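PDB 6VT2: adhesin from Streptococcus sanguinis SK1 = NCTC 7863, which probably helps the bacterium adhere to host surfaces by binding sialylated glycans through two Siglec-like modules arranged in tandem. Local coordinates for residues 142-147 against 198-203; 150-155 against 172-177; 325-330 against 363-368. One frame throughout, in Å; residues are numbered along the deposited sequence.

Contact 1. Residues 142-147 against 198-203; sequences QNANSL and VDTDRV. With CA (calcium ion), chain J.
Thr200 closes strand 198-200, which pairs in parallel with strand 139-141 in the first atypical Rib domain, and leans on Ala144 and Gln142 in the loop after that partner. Asn143 to Ser146 form a type I beta turn, and Asn143 OD1 accepts from Asn145 N, an Asx turn. From CB the Thr200 side chain forks. Thr200 OG1 passes the Ala144 methyl, CB, at 4.1 Å and meets a water at 2.7 Å; the same water accepts a hydrogen bond from Ala144 N at 2.9 Å, joining the segments where no direct hydrogen bond does. The other branch, Thr200 CG2, is turned anti to the backbone N and lies 3.7 Å from Gln142 O.

Two residues earlier on the strand, the buried Val198 uses both methyls: CG2 meets Ala144 CB, while CG1 packs against Leu147 CD2, each at 4.1 Å, with Val198 also touching Val155 of helix 149-162. Beyond the strand the chain reaches a calcium ion at the start of the second Siglec-like domain, completed by Asp230, Asn231 and Asp305. The Asp201 carboxylate grips it with both oxygens, Val203 adds its carbonyl O, and Asp201 OD1 also accepts from Val203 N at 3.1 Å.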
ATOM      1  N   GLN A 142     -13.887 -18.126  -0.746  1.00 16.15           N
ATOM      2  CA  GLN A 142     -14.674 -19.131   0.106  1.00 16.46           C
ATOM      3  C   GLN A 142     -14.540 -20.496  -0.525  1.00 16.04           C
ATOM      4  O   GLN A 142     -14.423 -21.407   0.222  1.00 20.22           O
ATOM      5  CB  GLN A 142     -16.091 -18.590   0.046  1.00 21.25           C
ATOM      6  CG  GLN A 142     -17.000 -19.280   1.025  1.00 25.79           C
ATOM      7  CD  GLN A 142     -18.409 -19.038   0.600  1.00 38.11           C
ATOM      8  OE1 GLN A 142     -19.012 -19.866  -0.060  1.00 45.65           O
ATOM      9  NE2 GLN A 142     -18.933 -17.882   0.945  1.00 45.75           N
ATOM     10  N   ASN A 143     -14.552 -20.581  -1.860  1.00 17.40           N
ATOM     11  CA  ASN A 143     -14.483 -21.886  -2.508  1.00 14.68           C
ATOM     12  C   ASN A 143     -13.574 -21.772  -3.709  1.00 15.52           C
ATOM     13  O   ASN A 143     -13.988 -21.166  -4.703  1.00 14.78           O
ATOM     14  CB  ASN A 143     -15.843 -22.302  -2.990  1.00 14.12           C
ATOM     15  CG  ASN A 143     -15.878 -23.743  -3.528  1.00 13.41           C
ATOM     16  OD1 ASN A 143     -14.867 -24.347  -3.718  1.00 19.18           O
ATOM     17  ND2 ASN A 143     -17.064 -24.253  -3.758  1.00 23.80           N
ATOM     18  N   ALA A 144     -12.382 -22.324  -3.593  1.00 15.88           N
ATOM     19  CA  ALA A 144     -11.358 -22.224  -4.613  1.00 16.68           C
ATOM     20  C   ALA A 144     -11.674 -23.113  -5.788  1.00 19.53           C
ATOM     21  O   ALA A 144     -10.957 -23.042  -6.789  1.00 20.79           O
ATOM     22  CB  ALA A 144      -9.973 -22.564  -4.074  1.00 14.82           C
ATOM     23  N   ASN A 145     -12.700 -23.949  -5.683  0.50 17.48           N
ATOM     24  CA  ASN A 145     -13.185 -24.776  -6.787  0.50 19.97           C
ATOM     25  C   ASN A 145     -14.376 -24.150  -7.480  0.50 19.77           C
ATOM     26  O   ASN A 145     -14.861 -24.696  -8.475  0.50 21.33           O
ATOM     27  CB  ASN A 145     -13.572 -26.180  -6.262  0.50 21.61           C
ATOM     28  CG  ASN A 145     -14.175 -27.077  -7.317  0.50 21.90           C
ATOM     29  OD1 ASN A 145     -15.380 -27.403  -7.289  0.50 23.22           O
ATOM     30  ND2 ASN A 145     -13.338 -27.505  -8.249  0.50 22.23           N
ATOM     31  N   SER A 146     -14.882 -23.013  -6.983  1.00 17.89           N
ATOM     32  CA  SER A 146     -16.044 -22.378  -7.624  1.00 19.57           C
ATOM     33  C   SER A 146     -15.989 -20.892  -7.284  1.00 19.56           C
ATOM     34  O   SER A 146     -16.643 -20.401  -6.346  1.00 23.51           O
ATOM     35  CB  SER A 146     -17.374 -22.991  -7.175  1.00 22.75           C
ATOM     36  OG  SER A 146     -18.416 -22.253  -7.763  1.00 31.36           O
ATOM     37  N   LEU A 147     -15.169 -20.174  -8.036  1.00 19.65           N
ATOM     38  CA  LEU A 147     -14.971 -18.747  -7.790  1.00 18.09           C
ATOM     39  C   LEU A 147     -16.226 -17.972  -8.151  1.00 22.03           C
ATOM     40  O   LEU A 147     -16.867 -18.301  -9.102  1.00 26.09           O
ATOM     41  CB  LEU A 147     -13.806 -18.220  -8.624  1.00 19.76           C
ATOM     42  CG  LEU A 147     -12.452 -18.268  -7.961  1.00 25.10           C
ATOM     43  CD1 LEU A 147     -12.033 -19.667  -7.600  1.00 23.31           C
ATOM     44  CD2 LEU A 147     -11.427 -17.581  -8.837  1.00 17.45           C
ATOM     45  N   VAL A 198      -5.240 -18.365  -6.105  1.00 15.67           N
ATOM     46  CA  VAL A 198      -6.275 -18.409  -5.083  1.00 15.47           C
ATOM     47  C   VAL A 198      -6.005 -19.502  -4.057  1.00 18.52           C
ATOM     48  O   VAL A 198      -5.367 -20.521  -4.331  1.00 18.09           O
ATOM     49  CB  VAL A 198      -7.669 -18.646  -5.677  1.00 13.72           C
ATOM     50  CG1 VAL A 198      -8.033 -17.573  -6.625  1.00 18.24           C
ATOM     51  CG2 VAL A 198      -7.679 -20.023  -6.363  1.00 17.86           C
ATOM     52  N   ASP A 199      -6.568 -19.361  -2.871  1.00 16.54           N
ATOM     53  CA  ASP A 199      -6.577 -20.435  -1.847  1.00 21.23           C
ATOM     54  C   ASP A 199      -7.866 -20.203  -1.059  1.00 16.71           C
ATOM     55  O   ASP A 199      -8.473 -19.148  -1.109  1.00 15.50           O
ATOM     56  CB  ASP A 199      -5.317 -20.552  -0.952  1.00 28.26           C
ATOM     57  CG  ASP A 199      -5.115 -21.916  -0.260  1.00 31.10           C
ATOM     58  OD1 ASP A 199      -5.963 -22.845  -0.545  1.00 37.69           O
ATOM     59  OD2 ASP A 199      -4.390 -22.002   0.642  1.00 42.05           O
ATOM     60  N   THR A 200      -8.250 -21.236  -0.358  1.00 16.95           N
ATOM     61  CA  THR A 200      -9.413 -21.173   0.503  1.00 21.03           C
ATOM     62  C   THR A 200      -9.115 -20.290   1.687  1.00 14.09           C
ATOM     63  O   THR A 200      -8.061 -20.441   2.310  1.00 17.42           O
ATOM     64  CB  THR A 200      -9.766 -22.550   1.016  1.00 21.87           C
ATOM     65  OG1 THR A 200      -9.683 -23.474  -0.070  1.00 18.39           O
ATOM     66  CG2 THR A 200     -11.193 -22.546   1.563  1.00 20.81           C
ATOM     67  N   ASP A 201     -10.041 -19.381   1.993  1.00 16.87           N
ATOM     68  CA  ASP A 201      -9.954 -18.627   3.241  1.00 15.20           C
ATOM     69  C   ASP A 201     -10.495 -19.524   4.327  1.00 12.39           C
ATOM     70  O   ASP A 201     -11.685 -19.843   4.321  1.00 14.33           O
ATOM     71  CB  ASP A 201     -10.729 -17.323   3.196  1.00 14.08           C
ATOM     72  CG  ASP A 201     -10.347 -16.356   4.325  1.00 12.79           C
ATOM     73  OD1 ASP A 201      -9.855 -16.810   5.371  1.00 12.05           O
ATOM     74  OD2 ASP A 201     -10.522 -15.148   4.060  1.00 14.24           O
ATOM     75  N   ARG A 202      -9.628 -19.892   5.247  1.00 12.95           N
ATOM     76  CA  ARG A 202      -9.960 -20.735   6.380  1.00 13.59           C
ATOM     77  C   ARG A 202      -9.686 -20.081   7.718  1.00 17.68           C
ATOM     78  O   ARG A 202      -9.714 -20.762   8.757  1.00 17.73           O
ATOM     79  CB  ARG A 202      -9.169 -22.047   6.317  1.00 19.80           C
ATOM     80  CG  ARG A 202      -9.363 -22.801   5.050  1.00 21.89           C
ATOM     81  CD  ARG A 202      -8.482 -24.083   5.067  1.00 26.78           C
ATOM     82  NE  ARG A 202      -7.057 -23.765   5.030  1.00 20.00           N
ATOM     83  CZ  ARG A 202      -6.181 -24.036   5.999  1.00 34.49           C
ATOM     84  NH1 ARG A 202      -6.563 -24.620   7.134  1.00 36.07           N
ATOM     85  NH2 ARG A 202      -4.916 -23.695   5.843  1.00 33.56           N
ATOM     86  N   VAL A 203      -9.406 -18.797   7.735  1.00 14.18           N
ATOM     87  CA  VAL A 203      -9.034 -18.099   8.960  1.00 14.24           C
ATOM     88  C   VAL A 203      -9.961 -16.915   9.124  1.00 13.45           C
ATOM     89  O   VAL A 203     -10.040 -16.064   8.235  1.00 14.03           O
ATOM     90  CB  VAL A 203      -7.574 -17.643   8.904  1.00 16.59           C
ATOM     91  CG1 VAL A 203      -7.197 -17.088  10.293  1.00 16.67           C
ATOM     92  CG2 VAL A 203      -6.682 -18.824   8.552  1.00 19.10           C
TER
HETATM   93 CA    CA J 704      -9.947 -14.668   6.467  1.00 12.17          CA
HETATM   94  O   HOH W   1     -11.877 -24.203  -1.466  1.00 17.62           O

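Contact 2. Residues 150-155 against 172-177; sequences TDKDAV and YSVSEN
Lys152 leaves its helix with CG anti to the carbonyl carbon (chi1 -69°) and continues fully extended, and Val174 on the facing strand holds CG1 anti to its backbone N (chi1 -179°); together these torsions lay the lysine chain lengthwise along the valine. The two side chains run past each other in opposite directions. The result is a small instance of helix-on-sheet packing: helix 149-162 of the first atypical Rib domain rests on the end of strand 171-174, the outer member of a three-stranded antiparallel sheet.

The lysine methylenes do most of the touching. Lys152 CG lies 3.8 Å from Val174 CG1, and Lys152 CB 3.9 Å from Val174 CB. Further out the chain leaves the valine side chain and crosses the backbone where the strand gives way to a turn: Lys152 CE comes within 3.6 Å of Val174 O and 3.5 Å of Ser175 O. Val174 CG2 turns toward Lys152 O. The same methyl, Val174 CG2, meets Val155 CG1 at 4.1 Å, the two valines meeting at a slant. Val155 and Val174 both also touch Val180 on the middle strand, while Leu147 borders Lys152 and Val174, so the pair sits at the margin of the domain's apolar interior.

No hydrogen bond joins the two segments. The lysine is used chiefly as a hydrocarbon, with its charge carried outward past carbonyl oxygens whose partial negative charge probably suits it. Lys152 NZ stays 5.1 Å from Glu176 OE2, but the glutamate is modelled in two conformers, so any attraction is probably weak. The contact therefore rests on apolar carbon, with opposite charges nearby but not joined in a salt bridge.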
ATOM      1  N   THR A 150     -17.007 -12.002  -8.343  1.00 25.25           N
ATOM      2  CA  THR A 150     -16.234 -11.089  -7.519  1.00 26.46           C
ATOM      3  C   THR A 150     -14.846 -11.648  -7.262  1.00 26.75           C
ATOM      4  O   THR A 150     -13.854 -10.910  -7.280  1.00 26.94           O
ATOM      5  CB  THR A 150     -16.978 -10.846  -6.197  1.00 31.92           C
ATOM      6  OG1 THR A 150     -18.252 -10.230  -6.462  1.00 36.94           O
ATOM      7  CG2 THR A 150     -16.172  -9.969  -5.247  1.00 32.67           C
ATOM      8  N   ASP A 151     -14.757 -12.951  -7.003  1.00 25.99           N
ATOM      9  CA  ASP A 151     -13.454 -13.580  -6.862  1.00 25.95           C
ATOM     10  C   ASP A 151     -12.624 -13.409  -8.124  1.00 18.19           C
ATOM     11  O   ASP A 151     -11.446 -13.052  -8.045  1.00 20.21           O
ATOM     12  CB  ASP A 151     -13.596 -15.069  -6.602  1.00 21.15           C
ATOM     13  CG  ASP A 151     -14.176 -15.398  -5.236  1.00 24.28           C
ATOM     14  OD1 ASP A 151     -14.021 -14.554  -4.309  1.00 24.89           O
ATOM     15  OD2 ASP A 151     -14.773 -16.516  -5.130  1.00 22.99           O
ATOM     16  N   LYS A 152     -13.233 -13.691  -9.288  1.00 21.30           N
ATOM     17  CA  LYS A 152     -12.520 -13.630 -10.564  1.00 17.72           C
ATOM     18  C   LYS A 152     -12.048 -12.214 -10.839  1.00 22.73           C
ATOM     19  O   LYS A 152     -10.898 -11.997 -11.251  1.00 21.54           O
ATOM     20  CB  LYS A 152     -13.412 -14.140 -11.679  1.00 21.22           C
ATOM     21  CG  LYS A 152     -13.685 -15.645 -11.602  1.00 24.95           C
ATOM     22  CD  LYS A 152     -14.730 -16.100 -12.622  1.00 27.10           C
ATOM     23  CE  LYS A 152     -14.937 -17.599 -12.545  1.00 30.47           C
ATOM     24  NZ  LYS A 152     -15.810 -18.100 -13.664  1.00 37.66           N
ATOM     25  N   ASP A 153     -12.908 -11.224 -10.587  1.00 24.57           N
ATOM     26  CA  ASP A 153     -12.489  -9.857 -10.846  1.00 26.32           C
ATOM     27  C   ASP A 153     -11.313  -9.511  -9.965  1.00 21.29           C
ATOM     28  O   ASP A 153     -10.402  -8.781 -10.386  1.00 28.93           O
ATOM     29  CB  ASP A 153     -13.650  -8.893 -10.638  1.00 32.01           C
ATOM     30  CG  ASP A 153     -14.720  -9.045 -11.712  1.00 41.93           C
ATOM     31  OD1 ASP A 153     -14.386  -9.486 -12.834  1.00 48.64           O
ATOM     32  OD2 ASP A 153     -15.893  -8.718 -11.439  1.00 52.94           O
ATOM     33  N   ALA A 154     -11.318 -10.025  -8.728  1.00 22.93           N
ATOM     34  CA  ALA A 154     -10.239  -9.738  -7.796  1.00 18.64           C
ATOM     35  C   ALA A 154      -8.941 -10.392  -8.253  1.00 26.35           C
ATOM     36  O   ALA A 154      -7.854  -9.829  -8.073  1.00 22.60           O
ATOM     37  CB  ALA A 154     -10.579 -10.205  -6.386  1.00 26.68           C
ATOM     38  N   VAL A 155      -9.021 -11.607  -8.791  1.00 19.06           N
ATOM     39  CA  VAL A 155      -7.812 -12.245  -9.305  1.00 18.55           C
ATOM     40  C   VAL A 155      -7.268 -11.464 -10.490  1.00 16.92           C
ATOM     41  O   VAL A 155      -6.068 -11.177 -10.536  1.00 20.74           O
ATOM     42  CB  VAL A 155      -8.094 -13.703  -9.667  1.00 17.83           C
ATOM     43  CG1 VAL A 155      -6.932 -14.289 -10.474  1.00 15.09           C
ATOM     44  CG2 VAL A 155      -8.368 -14.525  -8.378  1.00 15.93           C
ATOM     45  N   TYR A 172      -7.633 -11.000 -19.986  1.00 19.94           N
ATOM     46  CA  TYR A 172      -7.487 -11.925 -18.861  1.00 24.40           C
ATOM     47  C   TYR A 172      -8.772 -12.721 -18.698  1.00 23.84           C
ATOM     48  O   TYR A 172      -9.789 -12.103 -18.764  1.00 27.05           O
ATOM     49  CB  TYR A 172      -7.240 -11.119 -17.607  1.00 21.05           C
ATOM     50  CG  TYR A 172      -5.983 -10.316 -17.690  1.00 22.21           C
ATOM     51  CD1 TYR A 172      -5.960  -9.059 -18.254  1.00 25.10           C
ATOM     52  CD2 TYR A 172      -4.789 -10.837 -17.267  1.00 28.15           C
ATOM     53  CE1 TYR A 172      -4.806  -8.310 -18.315  1.00 26.21           C
ATOM     54  CE2 TYR A 172      -3.614 -10.130 -17.394  1.00 28.24           C
ATOM     55  CZ  TYR A 172      -3.616  -8.849 -17.896  1.00 27.01           C
ATOM     56  OH  TYR A 172      -2.449  -8.161 -17.982  1.00 32.21           O
ATOM     57  N   SER A 173      -8.677 -14.025 -18.523  1.00 23.21           N
ATOM     58  CA  SER A 173      -9.822 -14.896 -18.255  1.00 23.70           C
ATOM     59  C   SER A 173      -9.489 -15.681 -16.985  1.00 26.39           C
ATOM     60  O   SER A 173      -8.414 -16.098 -16.874  1.00 19.92           O
ATOM     61  CB  SER A 173     -10.065 -15.773 -19.397  1.00 25.84           C
ATOM     62  OG  SER A 173     -11.164 -16.616 -19.201  1.00 35.83           O
ATOM     63  N   VAL A 174     -10.425 -15.829 -16.064  1.00 17.79           N
ATOM     64  CA  VAL A 174     -10.220 -16.627 -14.861  1.00 19.63           C
ATOM     65  C   VAL A 174     -11.222 -17.764 -14.892  1.00 16.34           C
ATOM     66  O   VAL A 174     -12.420 -17.540 -15.081  1.00 24.82           O
ATOM     67  CB  VAL A 174     -10.404 -15.792 -13.586  1.00 19.81           C
ATOM     68  CG1 VAL A 174     -10.146 -16.662 -12.340  1.00 19.03           C
ATOM     69  CG2 VAL A 174      -9.539 -14.599 -13.618  1.00 23.71           C
ATOM     70  N   SER A 175     -10.740 -18.969 -14.691  1.00 18.35           N
ATOM     71  CA  SER A 175     -11.618 -20.121 -14.729  1.00 17.38           C
ATOM     72  C   SER A 175     -12.316 -20.295 -13.387  1.00 19.97           C
ATOM     73  O   SER A 175     -12.076 -19.548 -12.426  1.00 18.81           O
ATOM     74  CB  SER A 175     -10.843 -21.389 -15.042  1.00 21.56           C
ATOM     75  OG  SER A 175     -10.073 -21.795 -13.920  1.00 18.51           O
ATOM     76  N   GLU A 176     -13.130 -21.354 -13.317  0.59 21.80           N
ATOM     77  CA  GLU A 176     -13.907 -21.635 -12.120  0.59 21.90           C
ATOM     78  C   GLU A 176     -13.043 -21.872 -10.895  0.59 21.01           C
ATOM     79  O   GLU A 176     -13.537 -21.678  -9.776  0.59 21.91           O
ATOM     80  CB  GLU A 176     -14.808 -22.851 -12.378  0.59 22.61           C
ATOM     81  CG  GLU A 176     -15.851 -22.635 -13.476  0.59 33.18           C
ATOM     82  CD  GLU A 176     -15.281 -22.735 -14.903  0.59 32.89           C
ATOM     83  OE1 GLU A 176     -14.047 -22.812 -15.072  0.59 32.50           O
ATOM     84  OE2 GLU A 176     -16.082 -22.738 -15.859  0.59 43.28           O
ATOM     85  N   ASN A 177     -11.791 -22.295 -11.069  1.00 15.57           N
ATOM     86  CA  ASN A 177     -10.880 -22.599  -9.975  1.00 18.43           C
ATOM     87  C   ASN A 177      -9.743 -21.597  -9.853  1.00 12.72           C
ATOM     88  O   ASN A 177      -8.766 -21.851  -9.126  1.00 15.27           O
ATOM     89  CB  ASN A 177     -10.329 -24.019 -10.117  1.00 23.04           C
ATOM     90  CG  ASN A 177      -9.331 -24.153 -11.237  1.00 21.51           C
ATOM     91  OD1 ASN A 177      -9.156 -23.252 -12.022  1.00 17.79           O
ATOM     92  ND2 ASN A 177      -8.644 -25.264 -11.278  1.00 29.80           N
TER

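Contact 3. Residues 325-330 against 363-368; sequences DKYTPN and NLPNNV. With CA (calcium ion), chain G.
Pro365 sits squarely on the ring of Tyr327, a CH-pi contact in which a proline bump rests on a flat ring, between two loops of the second atypical Rib domain. Pro365 CD stands 3.6 Å from the centroid of the Tyr327 ring, only 7° off the ring normal, while CG leans over the CE2 side. The opposite face is met by Lys326 CG, offset toward the rim, so the phenol is sandwiched between a proline and an aliphatic chain.

Leu364 supplies a forked bump next to Pro365. One prong, Leu364 CD2, packs against Tyr327 CB at 3.7 Å and reaches the backbone of Thr328 and Pro329; the other, Leu364 CD1, meets Pro329 CB at 4.2 Å. Val380 and Tyr382 touch both Leu364 and Pro329.

Asn363 adds a polar fit beside the leucine. With CG anti to its backbone N (chi1 175°), its amide swings across to Thr328, and Asn363 ND2 donates to Thr328 O in a nearly straight bond of 3.0 Å, the acceptor lying in the asparagine's amide plane. A water bridges the other end, donating to Asn363 OD1 and accepting from Thr328 N, each at 2.8 Å. Asn363 ND2 has a further acceptor in Asn360 OD1. The Asn330 amide lies nearly parallel alongside, its own ND2 bonded to Ala359 O.

The backbone of Tyr327 reaches the ion: its carbonyl O binds calcium at 2.4 Å, with Thr324, Asp393 and waters among the other ligands. Its hydroxyl is hydrogen-bonded to Glu220 of the preceding Siglec-like domain, which also pairs with Lys326. The contact thus ties a loop of the Rib domain to the Siglec-like domain before it through a charged and hydrogen-bonded end, while calcium holds the backbone.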
ATOM      1  N   ASP A 325      -7.205   9.728  39.482  1.00 10.10           N
ATOM      2  CA  ASP A 325      -6.229   8.756  39.061  1.00 11.88           C
ATOM      3  C   ASP A 325      -5.281   9.310  38.006  1.00 11.23           C
ATOM      4  O   ASP A 325      -4.192   8.753  37.820  1.00 16.12           O
ATOM      5  CB  ASP A 325      -6.943   7.519  38.524  1.00 13.22           C
ATOM      6  CG  ASP A 325      -7.645   6.735  39.545  1.00 21.41           C
ATOM      7  OD1 ASP A 325      -7.615   7.094  40.726  1.00 16.76           O
ATOM      8  OD2 ASP A 325      -8.310   5.737  39.139  1.00 27.39           O
ATOM      9  N   LYS A 326      -5.637  10.384  37.307  1.00  9.13           N
ATOM     10  CA  LYS A 326      -4.695  10.948  36.359  1.00 12.89           C
ATOM     11  C   LYS A 326      -4.106  12.281  36.734  1.00 13.57           C
ATOM     12  O   LYS A 326      -3.251  12.757  36.005  1.00 18.80           O
ATOM     13  CB  LYS A 326      -5.329  11.081  34.981  1.00 24.21           C
ATOM     14  CG  LYS A 326      -6.466  11.975  34.967  1.00 17.93           C
ATOM     15  CD  LYS A 326      -6.947  12.233  33.454  1.00 15.18           C
ATOM     16  CE  LYS A 326      -6.118  13.149  32.695  1.00 19.51           C
ATOM     17  NZ  LYS A 326      -6.733  13.567  31.402  1.00 18.86           N
ATOM     18  N   TYR A 327      -4.574  12.922  37.781  1.00 12.13           N
ATOM     19  CA  TYR A 327      -4.077  14.222  38.198  1.00 12.28           C
ATOM     20  C   TYR A 327      -3.343  14.109  39.514  1.00 13.10           C
ATOM     21  O   TYR A 327      -3.823  13.466  40.441  1.00 12.21           O
ATOM     22  CB  TYR A 327      -5.263  15.215  38.408  1.00  9.42           C
ATOM     23  CG  TYR A 327      -5.901  15.527  37.086  1.00 10.76           C
ATOM     24  CD1 TYR A 327      -5.170  16.147  36.074  1.00 11.69           C
ATOM     25  CD2 TYR A 327      -7.212  15.202  36.830  1.00 10.98           C
ATOM     26  CE1 TYR A 327      -5.727  16.397  34.847  1.00 11.59           C
ATOM     27  CE2 TYR A 327      -7.759  15.418  35.610  1.00 11.20           C
ATOM     28  CZ  TYR A 327      -7.033  16.037  34.618  1.00 12.35           C
ATOM     29  OH  TYR A 327      -7.574  16.282  33.357  1.00 13.31           O
ATOM     30  N   THR A 328      -2.222  14.816  39.619  1.00 11.05           N
ATOM     31  CA  THR A 328      -1.484  14.962  40.867  1.00 14.82           C
ATOM     32  C   THR A 328      -1.296  16.451  41.097  1.00 12.10           C
ATOM     33  O   THR A 328      -0.660  17.110  40.253  1.00 12.44           O
ATOM     34  CB  THR A 328      -0.139  14.274  40.750  1.00 20.57           C
ATOM     35  OG1 THR A 328      -0.380  12.882  40.552  1.00 21.11           O
ATOM     36  CG2 THR A 328       0.653  14.449  42.013  1.00 18.43           C
ATOM     37  N   PRO A 329      -1.824  16.992  42.202  1.00 10.99           N
ATOM     38  CA  PRO A 329      -1.599  18.407  42.499  1.00 11.08           C
ATOM     39  C   PRO A 329      -0.126  18.729  42.672  1.00 12.44           C
ATOM     40  O   PRO A 329       0.635  17.947  43.241  1.00 14.98           O
ATOM     41  CB  PRO A 329      -2.390  18.638  43.789  1.00 14.45           C
ATOM     42  CG  PRO A 329      -3.342  17.506  43.844  1.00 15.21           C
ATOM     43  CD  PRO A 329      -2.731  16.350  43.175  1.00 14.32           C
ATOM     44  N   ASN A 330       0.232  19.924  42.200  1.00 11.48           N
ATOM     45  CA  ASN A 330       1.477  20.592  42.571  1.00 13.48           C
ATOM     46  C   ASN A 330       1.314  21.285  43.901  1.00 12.99           C
ATOM     47  O   ASN A 330       0.245  21.803  44.222  1.00 11.75           O
ATOM     48  CB  ASN A 330       1.872  21.616  41.534  1.00 10.57           C
ATOM     49  CG  ASN A 330       2.165  20.964  40.175  1.00 13.58           C
ATOM     50  OD1 ASN A 330       2.642  19.837  40.102  1.00 17.01           O
ATOM     51  ND2 ASN A 330       1.833  21.645  39.141  1.00 16.55           N
ATOM     52  N   ASN A 363      -2.262  22.328  35.096  1.00 11.65           N
ATOM     53  CA  ASN A 363      -2.057  20.970  35.553  1.00 11.79           C
ATOM     54  C   ASN A 363      -3.374  20.292  35.887  1.00 13.37           C
ATOM     55  O   ASN A 363      -3.724  19.303  35.271  1.00 14.89           O
ATOM     56  CB  ASN A 363      -1.150  21.003  36.780  1.00 13.42           C
ATOM     57  CG  ASN A 363      -0.970  19.661  37.397  1.00 14.39           C
ATOM     58  OD1 ASN A 363      -0.819  18.661  36.702  1.00 15.89           O
ATOM     59  ND2 ASN A 363      -1.038  19.604  38.721  1.00 13.03           N
ATOM     60  N   LEU A 364      -4.096  20.800  36.846  1.00 11.94           N
ATOM     61  CA  LEU A 364      -5.396  20.265  37.219  1.00  9.35           C
ATOM     62  C   LEU A 364      -6.472  20.879  36.363  1.00 12.37           C
ATOM     63  O   LEU A 364      -6.257  21.920  35.759  1.00 10.92           O
ATOM     64  CB  LEU A 364      -5.669  20.572  38.675  1.00 10.77           C
ATOM     65  CG  LEU A 364      -4.590  20.081  39.624  1.00 10.25           C
ATOM     66  CD1 LEU A 364      -4.956  20.418  41.051  1.00 12.79           C
ATOM     67  CD2 LEU A 364      -4.336  18.650  39.408  1.00 10.22           C
ATOM     68  N   PRO A 365      -7.649  20.257  36.338  1.00  9.36           N
ATOM     69  CA  PRO A 365      -8.780  20.831  35.617  1.00  9.64           C
ATOM     70  C   PRO A 365      -9.045  22.240  36.085  1.00 10.76           C
ATOM     71  O   PRO A 365      -8.860  22.562  37.256  1.00 11.88           O
ATOM     72  CB  PRO A 365      -9.929  19.878  35.934  1.00 10.68           C
ATOM     73  CG  PRO A 365      -9.258  18.595  36.189  1.00 10.90           C
ATOM     74  CD  PRO A 365      -7.970  18.933  36.899  1.00 10.02           C
ATOM     75  N   ASN A 366      -9.471  23.075  35.149  1.00 10.76           N
ATOM     76  CA  ASN A 366      -9.778  24.439  35.495  1.00 10.68           C
ATOM     77  C   ASN A 366     -10.972  24.521  36.414  1.00  9.57           C
ATOM     78  O   ASN A 366     -11.178  25.580  37.020  1.00 12.47           O
ATOM     79  CB  ASN A 366     -10.056  25.263  34.265  1.00 12.68           C
ATOM     80  CG  ASN A 366      -8.841  25.399  33.350  1.00 19.10           C
ATOM     81  OD1 ASN A 366      -7.707  25.510  33.787  1.00 18.69           O
ATOM     82  ND2 ASN A 366      -9.079  25.370  32.098  1.00 14.04           N
ATOM     83  N   ASN A 367     -11.759  23.431  36.514  1.00 10.21           N
ATOM     84  CA  ASN A 367     -12.934  23.393  37.404  1.00 10.26           C
ATOM     85  C   ASN A 367     -12.716  22.468  38.603  1.00  9.46           C
ATOM     86  O   ASN A 367     -13.633  21.964  39.137  1.00 13.29           O
ATOM     87  CB  ASN A 367     -14.223  23.102  36.655  1.00 10.02           C
ATOM     88  CG  ASN A 367     -14.230  21.765  35.973  1.00  9.49           C
ATOM     89  OD1 ASN A 367     -13.199  21.258  35.668  1.00 12.14           O
ATOM     90  ND2 ASN A 367     -15.399  21.277  35.668  1.00 11.20           N
ATOM     91  N   VAL A 368     -11.478  22.362  39.054  1.00 10.92           N
ATOM     92  CA  VAL A 368     -11.243  21.703  40.366  1.00 11.73           C
ATOM     93  C   VAL A 368     -11.726  22.645  41.457  1.00 12.87           C
ATOM     94  O   VAL A 368     -11.739  23.843  41.271  1.00 13.69           O
ATOM     95  CB  VAL A 368      -9.787  21.345  40.697  1.00 17.20           C
ATOM     96  CG1 VAL A 368      -9.526  20.084  39.984  1.00 26.00           C
ATOM     97  CG2 VAL A 368      -8.830  22.484  40.459  1.00 15.51           C
TER
HETATM   98 CA    CA G 701      -4.498  12.056  42.299  1.00 11.27          CA
HETATM   99  O   HOH W   2      -1.395  16.020  37.228  1.00 15.55           O
HETATM  100  O   HOH W   3      -2.603  10.854  41.210  1.00 20.30           O
HETATM  101  O   HOH W   4      -4.544   9.915  43.413  1.00 18.29           O
HETATM  102  O   HOH W   5      -2.404  12.505  43.261  1.00 18.09           O

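Overall arrangement
Contacts 1 and 2 belong to one atypical Rib domain, and their centres are 12 Å apart. Along the chain, contact 2 falls between the two segments of contact 1, and the two join directly: Leu147 N lies 2.8 Å from Glu176 O, probably hydrogen-bonded, and Val198 packs on Val155. Contact 3 lies in the other Rib domain, its centre about 56 Å from that of contact 1 and 60 Å from that of contact 2. Between them stands the second Siglec-like domain, whose glycan pocket includes Tyr297 and Lys300. Contacts 1 and 3 each contribute ligands to a calcium site near a domain boundary; neither includes a residue of a glycan pocket.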